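STIL N-terminal domain-containing protein (Trichoplax adhaerens, PDB 5OI9) is the N-terminal domain of a STIL-family protein, which probably acts in centriole assembly by binding partner proteins. Local coordinates at residues Leu48-Tyr56 and Tyr174-Val185; Ile87-Arg96 and His108-Val118. All coordinates share one frame; numbering follows the deposited sequence.

Interaction 1: Leu48-Tyr56 and Tyr174-Val185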
loop_
_atom_site.group_PDB
_atom_site.type_symbol
_atom_site.label_atom_id
_atom_site.label_comp_id
_atom_site.label_asym_id
_atom_site.label_seq_id
_atom_site.Cartn_x
_atom_site.Cartn_y
_atom_site.Cartn_z
ATOM N N LEU A 48 -8.022 9.491 -18.358
ATOM C CA LEU A 48 -7.824 10.938 -18.300
ATOM C C LEU A 48 -8.788 11.663 -19.232
ATOM O O LEU A 48 -9.306 12.733 -18.890
ATOM C CB LEU A 48 -6.379 11.293 -18.653
ATOM C CG LEU A 48 -5.296 10.916 -17.641
ATOM C CD1 LEU A 48 -3.915 11.192 -18.213
ATOM C CD2 LEU A 48 -5.497 11.668 -16.332
ATOM N N ARG A 49 -9.038 11.099 -20.418
ATOM C CA ARG A 49 -9.978 11.722 -21.345
ATOM C C ARG A 49 -11.394 11.716 -20.780
ATOM O O ARG A 49 -12.123 12.707 -20.902
ATOM C CB ARG A 49 -9.933 11.014 -22.700
ATOM C CG ARG A 49 -10.848 11.634 -23.750
ATOM C CD ARG A 49 -10.811 10.864 -25.063
ATOM N NE ARG A 49 -9.517 10.972 -25.731
ATOM C CZ ARG A 49 -9.192 11.944 -26.578
ATOM N NH1 ARG A 49 -10.067 12.897 -26.864
ATOM N NH2 ARG A 49 -7.991 11.962 -27.140
ATOM N N LEU A 50 -11.799 10.608 -20.148
ATOM C CA LEU A 50 -13.105 10.563 -19.497
ATOM C C LEU A 50 -13.176 11.544 -18.334
ATOM O O LEU A 50 -14.200 12.209 -18.137
ATOM C CB LEU A 50 -13.405 9.144 -19.015
ATOM C CG LEU A 50 -13.576 8.054 -20.072
ATOM C CD1 LEU A 50 -13.698 6.695 -19.405
ATOM C CD2 LEU A 50 -14.790 8.333 -20.942
ATOM N N ALA A 51 -12.099 11.646 -17.550
ATOM C CA ALA A 51 -12.076 12.592 -16.439
ATOM C C ALA A 51 -12.217 14.024 -16.937
ATOM O O ALA A 51 -13.004 14.809 -16.395
ATOM C CB ALA A 51 -10.785 12.428 -15.635
ATOM N N GLN A 52 -11.457 14.382 -17.974
ATOM C CA GLN A 52 -11.544 15.735 -18.511
ATOM C C GLN A 52 -12.898 15.979 -19.163
ATOM O O GLN A 52 -13.463 17.073 -19.043
ATOM C CB GLN A 52 -10.407 15.978 -19.506
ATOM C CG GLN A 52 -10.264 17.420 -19.968
ATOM C CD GLN A 52 -11.271 17.802 -21.038
ATOM O OE1 GLN A 52 -11.637 16.985 -21.881
ATOM N NE2 GLN A 52 -11.737 19.042 -20.996
ATOM N N ARG A 53 -13.432 14.973 -19.860
ATOM C CA ARG A 53 -14.742 15.114 -20.490
ATOM C C ARG A 53 -15.818 15.401 -19.452
ATOM O O ARG A 53 -16.612 16.336 -19.604
ATOM C CB ARG A 53 -15.077 13.851 -21.285
ATOM C CG ARG A 53 -16.424 13.886 -21.987
ATOM C CD ARG A 53 -16.685 12.597 -22.756
ATOM N NE ARG A 53 -16.733 11.430 -21.879
ATOM C CZ ARG A 53 -17.837 10.987 -21.283
ATOM N NH1 ARG A 53 -18.991 11.614 -21.468
ATOM N NH2 ARG A 53 -17.786 9.918 -20.500
ATOM N N SER A 54 -15.850 14.607 -18.378
ATOM C CA SER A 54 -16.834 14.825 -17.323
ATOM C C SER A 54 -16.636 16.178 -16.655
ATOM O O SER A 54 -17.608 16.876 -16.346
ATOM C CB SER A 54 -16.749 13.700 -16.293
ATOM O OG SER A 54 -16.831 12.434 -16.924
ATOM N N ALA A 55 -15.380 16.569 -16.434
ATOM C CA ALA A 55 -15.103 17.840 -15.776
ATOM C C ALA A 55 -15.539 19.019 -16.636
ATOM O O ALA A 55 -16.084 20.002 -16.120
ATOM C CB ALA A 55 -13.613 17.945 -15.445
ATOM N N TYR A 56 -15.314 18.935 -17.949
ATOM C CA TYR A 56 -15.576 20.078 -18.816
ATOM C C TYR A 56 -17.071 20.316 -18.993
ATOM O O TYR A 56 -17.513 21.466 -19.087
ATOM C CB TYR A 56 -14.899 19.877 -20.171
ATOM C CG TYR A 56 -14.890 21.121 -21.024
ATOM C CD1 TYR A 56 -14.298 22.290 -20.566
ATOM C CD2 TYR A 56 -15.467 21.130 -22.287
ATOM C CE1 TYR A 56 -14.283 23.436 -21.338
ATOM C CE2 TYR A 56 -15.457 22.273 -23.068
ATOM C CZ TYR A 56 -14.863 23.422 -22.587
ATOM O OH TYR A 56 -14.848 24.563 -23.356
ATOM N N TYR A 174 -6.364 21.306 -16.684
ATOM C CA TYR A 174 -6.653 21.067 -18.090
ATOM C C TYR A 174 -7.073 22.355 -18.786
ATOM O O TYR A 174 -7.470 23.338 -18.152
ATOM C CB TYR A 174 -7.744 20.000 -18.271
ATOM C CG TYR A 174 -9.128 20.424 -17.826
ATOM C CD1 TYR A 174 -9.476 20.419 -16.483
ATOM C CD2 TYR A 174 -10.091 20.813 -18.751
ATOM C CE1 TYR A 174 -10.737 20.797 -16.070
ATOM C CE2 TYR A 174 -11.357 21.194 -18.346
ATOM C CZ TYR A 174 -11.674 21.183 -17.005
ATOM O OH TYR A 174 -12.932 21.561 -16.595
ATOM N N TYR A 175 -6.978 22.328 -20.112
ATOM C CA TYR A 175 -7.388 23.445 -20.947
ATOM C C TYR A 175 -7.882 22.899 -22.277
ATOM O O TYR A 175 -7.314 21.943 -22.813
ATOM C CB TYR A 175 -6.239 24.433 -21.170
ATOM C CG TYR A 175 -6.667 25.732 -21.814
ATOM C CD1 TYR A 175 -7.243 26.746 -21.059
ATOM C CD2 TYR A 175 -6.490 25.949 -23.175
ATOM C CE1 TYR A 175 -7.637 27.937 -21.639
ATOM C CE2 TYR A 175 -6.881 27.140 -23.766
ATOM C CZ TYR A 175 -7.453 28.128 -22.991
ATOM O OH TYR A 175 -7.844 29.315 -23.570
ATOM N N VAL A 176 -8.948 23.503 -22.797
ATOM C CA VAL A 176 -9.518 23.136 -24.087
ATOM C C VAL A 176 -9.466 24.356 -24.993
ATOM O O VAL A 176 -9.931 25.437 -24.614
ATOM C CB VAL A 176 -10.964 22.623 -23.953
ATOM C CG1 VAL A 176 -11.550 22.326 -25.326
ATOM C CG2 VAL A 176 -11.011 21.391 -23.083
ATOM N N ASP A 177 -8.885 24.186 -26.179
ATOM C CA ASP A 177 -8.986 25.184 -27.234
ATOM C C ASP A 177 -9.505 24.512 -28.497
ATOM O O ASP A 177 -9.951 23.363 -28.448
ATOM C CB ASP A 177 -7.639 25.870 -27.483
ATOM C CG ASP A 177 -6.498 24.884 -27.629
ATOM O OD1 ASP A 177 -6.563 24.020 -28.528
ATOM O OD2 ASP A 177 -5.530 24.981 -26.846
ATOM N N SER A 178 -9.444 25.210 -29.633
ATOM C CA SER A 178 -10.004 24.658 -30.863
ATOM C C SER A 178 -9.236 23.431 -31.342
ATOM O O SER A 178 -9.804 22.579 -32.032
ATOM C CB SER A 178 -10.024 25.726 -31.955
ATOM O OG SER A 178 -10.766 26.861 -31.546
ATOM N N ASP A 179 -7.957 23.317 -30.981
ATOM C CA ASP A 179 -7.091 22.287 -31.541
ATOM C C ASP A 179 -7.015 21.030 -30.685
ATOM O O ASP A 179 -7.095 19.917 -31.217
ATOM C CB ASP A 179 -5.677 22.837 -31.739
ATOM C CG ASP A 179 -5.636 24.017 -32.682
ATOM O OD1 ASP A 179 -6.489 24.075 -33.590
ATOM O OD2 ASP A 179 -4.752 24.884 -32.518
ATOM N N GLU A 180 -6.846 21.174 -29.375
ATOM C CA GLU A 180 -6.463 20.038 -28.554
ATOM C C GLU A 180 -6.958 20.227 -27.130
ATOM O O GLU A 180 -7.366 21.318 -26.723
ATOM C CB GLU A 180 -4.942 19.853 -28.554
ATOM C CG GLU A 180 -4.210 20.995 -27.866
ATOM C CD GLU A 180 -2.720 20.995 -28.137
ATOM O OE1 GLU A 180 -2.205 19.984 -28.657
ATOM O OE2 GLU A 180 -2.065 22.013 -27.832
ATOM N N ILE A 181 -6.904 19.135 -26.376
ATOM C CA ILE A 181 -7.068 19.150 -24.930
ATOM C C ILE A 181 -5.689 18.956 -24.316
ATOM O O ILE A 181 -4.984 17.997 -24.653
ATOM C CB ILE A 181 -8.040 18.052 -24.467
ATOM C CG1 ILE A 181 -9.347 18.125 -25.265
ATOM C CG2 ILE A 181 -8.309 18.174 -22.974
ATOM C CD1 ILE A 181 -10.216 16.889 -25.139
ATOM N N SER A 182 -5.288 19.873 -23.441
ATOM C CA SER A 182 -4.013 19.785 -22.747
ATOM C C SER A 182 -4.263 19.590 -21.259
ATOM O O SER A 182 -5.150 20.225 -20.684
ATOM C CB SER A 182 -3.162 21.038 -22.984
ATOM O OG SER A 182 -3.793 22.190 -22.457
ATOM N N ILE A 183 -3.489 18.702 -20.638
ATOM C CA ILE A 183 -3.641 18.389 -19.220
ATOM C C ILE A 183 -2.264 18.336 -18.574
ATOM O O ILE A 183 -1.361 17.661 -19.080
ATOM C CB ILE A 183 -4.375 17.053 -18.987
ATOM C CG1 ILE A 183 -5.687 16.998 -19.771
ATOM C CG2 ILE A 183 -4.646 16.850 -17.502
ATOM C CD1 ILE A 183 -6.475 15.731 -19.531
ATOM N N ASN A 184 -2.104 19.035 -17.453
ATOM C CA ASN A 184 -0.938 18.878 -16.592
ATOM C C ASN A 184 -1.332 17.964 -15.438
ATOM O O ASN A 184 -2.176 18.325 -14.611
ATOM C CB ASN A 184 -0.435 20.223 -16.079
ATOM C CG ASN A 184 0.759 20.079 -15.153
ATOM O OD1 ASN A 184 0.632 20.189 -13.934
ATOM N ND2 ASN A 184 1.927 19.820 -15.730
ATOM N N VAL A 185 -0.726 16.783 -15.386
ATOM C CA VAL A 185 -1.046 15.777 -14.381
ATOM C C VAL A 185 0.075 15.765 -13.352
ATOM O O VAL A 185 1.231 15.487 -13.686
ATOM C CB VAL A 185 -1.228 14.389 -15.015
ATOM C CG1 VAL A 185 -1.591 13.358 -13.955
ATOM C CG2 VAL A 185 -2.274 14.434 -16.113
#

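Interaction 2: Ile87-Arg96 and His108-Val118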
loop_
_atom_site.group_PDB
_atom_site.type_symbol
_atom_site.label_atom_id
_atom_site.label_comp_id
_atom_site.label_asym_id
_atom_site.label_seq_id
_atom_site.Cartn_x
_atom_site.Cartn_y
_atom_site.Cartn_z
ATOM N N ILE A 87 1.473 0.992 -9.858
ATOM C CA ILE A 87 0.042 1.269 -9.783
ATOM C C ILE A 87 -0.460 1.506 -11.201
ATOM O O ILE A 87 0.018 2.413 -11.892
ATOM C CB ILE A 87 -0.258 2.477 -8.881
ATOM C CG1 ILE A 87 0.400 2.305 -7.509
ATOM C CG2 ILE A 87 -1.760 2.676 -8.735
ATOM C CD1 ILE A 87 -0.028 1.055 -6.782
ATOM N N ASN A 88 -1.417 0.691 -11.639
ATOM C CA ASN A 88 -1.980 0.784 -12.986
ATOM C C ASN A 88 -3.340 1.466 -12.882
ATOM O O ASN A 88 -4.323 0.849 -12.466
ATOM C CB ASN A 88 -2.095 -0.597 -13.622
ATOM C CG ASN A 88 -2.464 -0.536 -15.095
ATOM O OD1 ASN A 88 -2.073 0.388 -15.808
ATOM N ND2 ASN A 88 -3.224 -1.522 -15.557
ATOM N N ILE A 89 -3.397 2.736 -13.272
ATOM C CA ILE A 89 -4.609 3.545 -13.179
ATOM C C ILE A 89 -5.283 3.560 -14.544
ATOM O O ILE A 89 -4.705 4.048 -15.523
ATOM C CB ILE A 89 -4.292 4.972 -12.706
ATOM C CG1 ILE A 89 -3.550 4.941 -11.369
ATOM C CG2 ILE A 89 -5.565 5.797 -12.603
ATOM C CD1 ILE A 89 -3.214 6.315 -10.823
ATOM N N ASP A 90 -6.514 3.039 -14.615
ATOM C CA ASP A 90 -7.198 2.922 -15.898
ATOM C C ASP A 90 -8.704 3.154 -15.819
ATOM O O ASP A 90 -9.409 2.860 -16.792
ATOM C CB ASP A 90 -6.933 1.542 -16.516
ATOM C CG ASP A 90 -7.531 0.410 -15.700
ATOM O OD1 ASP A 90 -7.717 0.588 -14.477
ATOM O OD2 ASP A 90 -7.815 -0.658 -16.280
ATOM N N ARG A 91 -9.226 3.674 -14.710
ATOM C CA ARG A 91 -10.662 3.861 -14.563
ATOM C C ARG A 91 -10.952 5.212 -13.931
ATOM O O ARG A 91 -10.341 5.574 -12.921
ATOM C CB ARG A 91 -11.282 2.747 -13.715
ATOM C CG ARG A 91 -11.481 1.438 -14.453
ATOM C CD ARG A 91 -11.798 0.330 -13.474
ATOM N NE ARG A 91 -10.643 0.027 -12.635
ATOM C CZ ARG A 91 -10.724 -0.408 -11.383
ATOM N NH1 ARG A 91 -11.910 -0.579 -10.813
ATOM N NH2 ARG A 91 -9.617 -0.659 -10.695
ATOM N N PHE A 92 -11.884 5.946 -14.530
ATOM C CA PHE A 92 -12.391 7.189 -13.973
ATOM C C PHE A 92 -13.727 6.932 -13.291
ATOM O O PHE A 92 -14.545 6.147 -13.779
ATOM C CB PHE A 92 -12.553 8.254 -15.059
ATOM C CG PHE A 92 -13.389 9.427 -14.636
ATOM C CD1 PHE A 92 -12.884 10.377 -13.764
ATOM C CD2 PHE A 92 -14.682 9.580 -15.109
ATOM C CE1 PHE A 92 -13.650 11.455 -13.373
ATOM C CE2 PHE A 92 -15.455 10.657 -14.721
ATOM C CZ PHE A 92 -14.939 11.598 -13.853
ATOM N N ASP A 93 -13.942 7.597 -12.164
ATOM C CA ASP A 93 -15.160 7.415 -11.383
ATOM C C ASP A 93 -15.570 8.749 -10.772
ATOM O O ASP A 93 -14.857 9.285 -9.913
ATOM C CB ASP A 93 -14.942 6.360 -10.296
ATOM C CG ASP A 93 -16.203 6.057 -9.507
ATOM O OD1 ASP A 93 -17.299 6.482 -9.932
ATOM O OD2 ASP A 93 -16.094 5.389 -8.458
ATOM N N PRO A 94 -16.701 9.319 -11.195
ATOM C CA PRO A 94 -17.133 10.600 -10.610
ATOM C C PRO A 94 -17.435 10.505 -9.128
ATOM O O PRO A 94 -17.280 11.498 -8.406
ATOM C CB PRO A 94 -18.389 10.954 -11.420
ATOM C CG PRO A 94 -18.310 10.113 -12.659
ATOM C CD PRO A 94 -17.616 8.852 -12.246
ATOM N N GLY A 95 -17.862 9.339 -8.652
ATOM C CA GLY A 95 -18.136 9.135 -7.248
ATOM C C GLY A 95 -19.566 9.477 -6.867
ATOM O O GLY A 95 -20.323 10.093 -7.620
ATOM N N ARG A 96 -19.935 9.058 -5.661
ATOM C CA ARG A 96 -21.249 9.317 -5.097
ATOM C C ARG A 96 -21.145 10.311 -3.949
ATOM O O ARG A 96 -20.104 10.431 -3.298
ATOM C CB ARG A 96 -21.900 8.029 -4.581
ATOM C CG ARG A 96 -21.930 6.878 -5.569
ATOM C CD ARG A 96 -22.456 5.615 -4.898
ATOM N NE ARG A 96 -21.665 5.261 -3.722
ATOM C CZ ARG A 96 -21.912 4.215 -2.939
ATOM N NH1 ARG A 96 -22.934 3.412 -3.202
ATOM N NH2 ARG A 96 -21.137 3.971 -1.891
ATOM N N HIS A 108 -18.064 12.177 0.093
ATOM C CA HIS A 108 -17.771 11.894 -1.308
ATOM C C HIS A 108 -16.991 10.586 -1.390
ATOM O O HIS A 108 -15.867 10.499 -0.883
ATOM C CB HIS A 108 -16.978 13.052 -1.921
ATOM C CG HIS A 108 -16.678 12.891 -3.380
ATOM N ND1 HIS A 108 -17.660 12.704 -4.328
ATOM C CD2 HIS A 108 -15.504 12.915 -4.053
ATOM C CE1 HIS A 108 -17.102 12.607 -5.522
ATOM N NE2 HIS A 108 -15.795 12.731 -5.383
ATOM N N VAL A 109 -17.586 9.575 -2.017
ATOM C CA VAL A 109 -17.011 8.230 -2.060
ATOM C C VAL A 109 -17.144 7.669 -3.468
ATOM O O VAL A 109 -17.969 8.138 -4.264
ATOM C CB VAL A 109 -17.691 7.282 -1.048
ATOM C CG1 VAL A 109 -17.422 7.734 0.380
ATOM C CG2 VAL A 109 -19.188 7.194 -1.322
ATOM N N PRO A 110 -16.333 6.663 -3.809
ATOM C CA PRO A 110 -16.448 6.043 -5.135
ATOM C C PRO A 110 -17.803 5.383 -5.345
ATOM O O PRO A 110 -18.546 5.102 -4.402
ATOM C CB PRO A 110 -15.320 5.004 -5.145
ATOM C CG PRO A 110 -14.340 5.501 -4.148
ATOM C CD PRO A 110 -15.153 6.167 -3.077
ATOM N N THR A 111 -18.116 5.130 -6.619
ATOM C CA THR A 111 -19.400 4.534 -6.977
ATOM C C THR A 111 -19.547 3.142 -6.375
ATOM O O THR A 111 -20.452 2.890 -5.571
ATOM C CB THR A 111 -19.548 4.479 -8.499
ATOM O OG1 THR A 111 -19.689 5.807 -9.019
ATOM C CG2 THR A 111 -20.767 3.652 -8.890
ATOM N N ALA A 112 -18.665 2.222 -6.757
ATOM C CA ALA A 112 -18.705 0.846 -6.270
ATOM C C ALA A 112 -17.275 0.392 -6.018
ATOM O O ALA A 112 -16.527 0.131 -6.966
ATOM C CB ALA A 112 -19.411 -0.075 -7.264
ATOM N N VAL A 113 -16.895 0.300 -4.745
ATOM C CA VAL A 113 -15.535 -0.086 -4.390
ATOM C C VAL A 113 -15.349 -1.573 -4.663
ATOM O O VAL A 113 -16.023 -2.420 -4.066
ATOM C CB VAL A 113 -15.233 0.251 -2.924
ATOM C CG1 VAL A 113 -13.794 -0.110 -2.586
ATOM C CG2 VAL A 113 -15.500 1.723 -2.655
ATOM N N ILE A 114 -14.433 -1.893 -5.572
ATOM C CA ILE A 114 -14.072 -3.276 -5.874
ATOM C C ILE A 114 -12.904 -3.668 -4.978
ATOM O O ILE A 114 -11.992 -2.855 -4.768
ATOM C CB ILE A 114 -13.715 -3.446 -7.361
ATOM C CG1 ILE A 114 -14.921 -3.128 -8.246
ATOM C CG2 ILE A 114 -13.196 -4.848 -7.646
ATOM C CD1 ILE A 114 -14.639 -3.272 -9.726
ATOM N N PRO A 115 -12.892 -4.873 -4.409
ATOM C CA PRO A 115 -11.689 -5.336 -3.706
ATOM C C PRO A 115 -10.501 -5.392 -4.658
ATOM O O PRO A 115 -10.597 -5.916 -5.770
ATOM C CB PRO A 115 -12.083 -6.729 -3.198
ATOM C CG PRO A 115 -13.274 -7.124 -4.017
ATOM C CD PRO A 115 -13.993 -5.846 -4.317
ATOM N N GLY A 116 -9.378 -4.834 -4.214
ATOM C CA GLY A 116 -8.217 -4.667 -5.058
ATOM C C GLY A 116 -8.098 -3.307 -5.713
ATOM O O GLY A 116 -7.139 -3.079 -6.461
ATOM N N ASP A 117 -9.037 -2.399 -5.458
ATOM C CA ASP A 117 -9.001 -1.075 -6.061
ATOM C C ASP A 117 -8.102 -0.147 -5.257
ATOM O O ASP A 117 -8.263 -0.010 -4.040
ATOM C CB ASP A 117 -10.408 -0.483 -6.145
ATOM C CG ASP A 117 -11.135 -0.879 -7.412
ATOM O OD1 ASP A 117 -10.511 -1.529 -8.277
ATOM O OD2 ASP A 117 -12.330 -0.534 -7.543
ATOM N N VAL A 118 -7.153 0.485 -5.940
ATOM C CA VAL A 118 -6.461 1.648 -5.399
ATOM C C VAL A 118 -7.349 2.867 -5.625
ATOM O O VAL A 118 -7.742 3.154 -6.760
ATOM C CB VAL A 118 -5.087 1.832 -6.058
ATOM C CG1 VAL A 118 -4.412 3.090 -5.534
ATOM C CG2 VAL A 118 -4.213 0.607 -5.818
#

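Interaction 1: Leu48-Tyr56 and Tyr174-Val185
Gln52 reaches from helix 48-56 to Tyr174, Val176, Ile181 and Ile183, the inward-facing residues of an antiparallel hairpin. Gln52 CB rests on Ile183 CD1 at 3.9 Å. Next, Gln52 CG touches both Tyr174 CD2, at 3.6 Å, and Ile181 CG2. The chain leaves the backbone with CG anti to N and then bends at chi2 (-79°), which lays the amide across the hairpin instead of driving it straight in. There OE1 lies against Ile181 CD1, while Gln52 NE2 is 3.2 Å from Val176 CG2 and close to Tyr174 CD2; amide and ring planes stand 63° apart. No hydrogen bond joins the two segments; the long, flexible side chain suits its place because its methylenes pack on Ile183, Ile181 and the Tyr174 ring while the amide lies against apolar groups. One turn on, Val176 CG2 sits over the centre of the Tyr56 ring, a CH-pi contact of 4.2 Å to the centroid, and Tyr56 CD1 meets the edge of the Tyr174 ring. Small Ala55 leaves room for that ring. Helix 45-61 thus crosses the hairpin of strands 167-176 and 180-192, with strand 118-126 beside Tyr174 and strand 322-334 beside Ile183.

Interaction 2: Ile87-Arg96 and His108-Val118
Asp93 and Thr111 meet through both oxygens of one carboxylate. The Thr111 hydroxyl OG1 donates to Asp93 OD1 at 2.6 Å and the backbone N of Thr111 to Asp93 OD2 at 2.7 Å, each bond using a syn lone pair. A chi1 of -176° turns the Asp93 carboxylate away from its own amide and toward Thr111, which suits the place by offering a hydroxyl next to its amide. From above the carboxylate plane Gly95 N also reaches OD1, closing an Asx turn. Gly95 CA packs 3.2 Å from Val109 O; glycine suits the place, having no side chain to meet Val109 O and His108 CE1 and readily adopting the positive phi (89°). Next, Arg96 and Val109 form an antiparallel hydrogen-bonded pair in the beta hairpin of strands 85-97 and 108-109, Arg96 N to Val109 O being 2.6 Å, while the Arg96 guanidinium lays one face over Thr111 O.

Earlier in the strand, at a classic beta bulge of Asp90 and Arg91 opposite Leu74, Arg91 grips Asp117 end-on: Arg91 NH2 and NH1 both donate to Asp117 OD1, at 2.7 Å and 3.0 Å, from the same face of the carboxylate. Asp90 OD1 lies at the guanidinium edge as a second, longer salt-bridge partner. Ile114 N donates to Asp117 OD2 within a type II turn. Two carboxylates thus hold a loop of little regular structure against strand 85-97, and Arg91 would be expected to keep buried Asp117 ionised.

How the interactions relate
After strands 27-29 and 39-44 the chain enters helix 45-61, then runs through strands 69-79 and 85-97. Interaction 2 closes a short loop, returning the chain after only eleven intervening residues, through strand 108-109 and the following loop, to the start of strand 118-126. Interaction 1 closes a much longer one, when strands 167-176 and 180-192 come back to the helix; the whole of interaction 2 falls within that span. The centres of the two contacts lie about 20 Å apart, and both reach one mixed sheet. Phe92 links them directly: its ring packs on the helix, with Phe92 CD1 3.5 Å from Ala51 CB. The helix is thereby tied to strand 85-97 as well as to the hairpin.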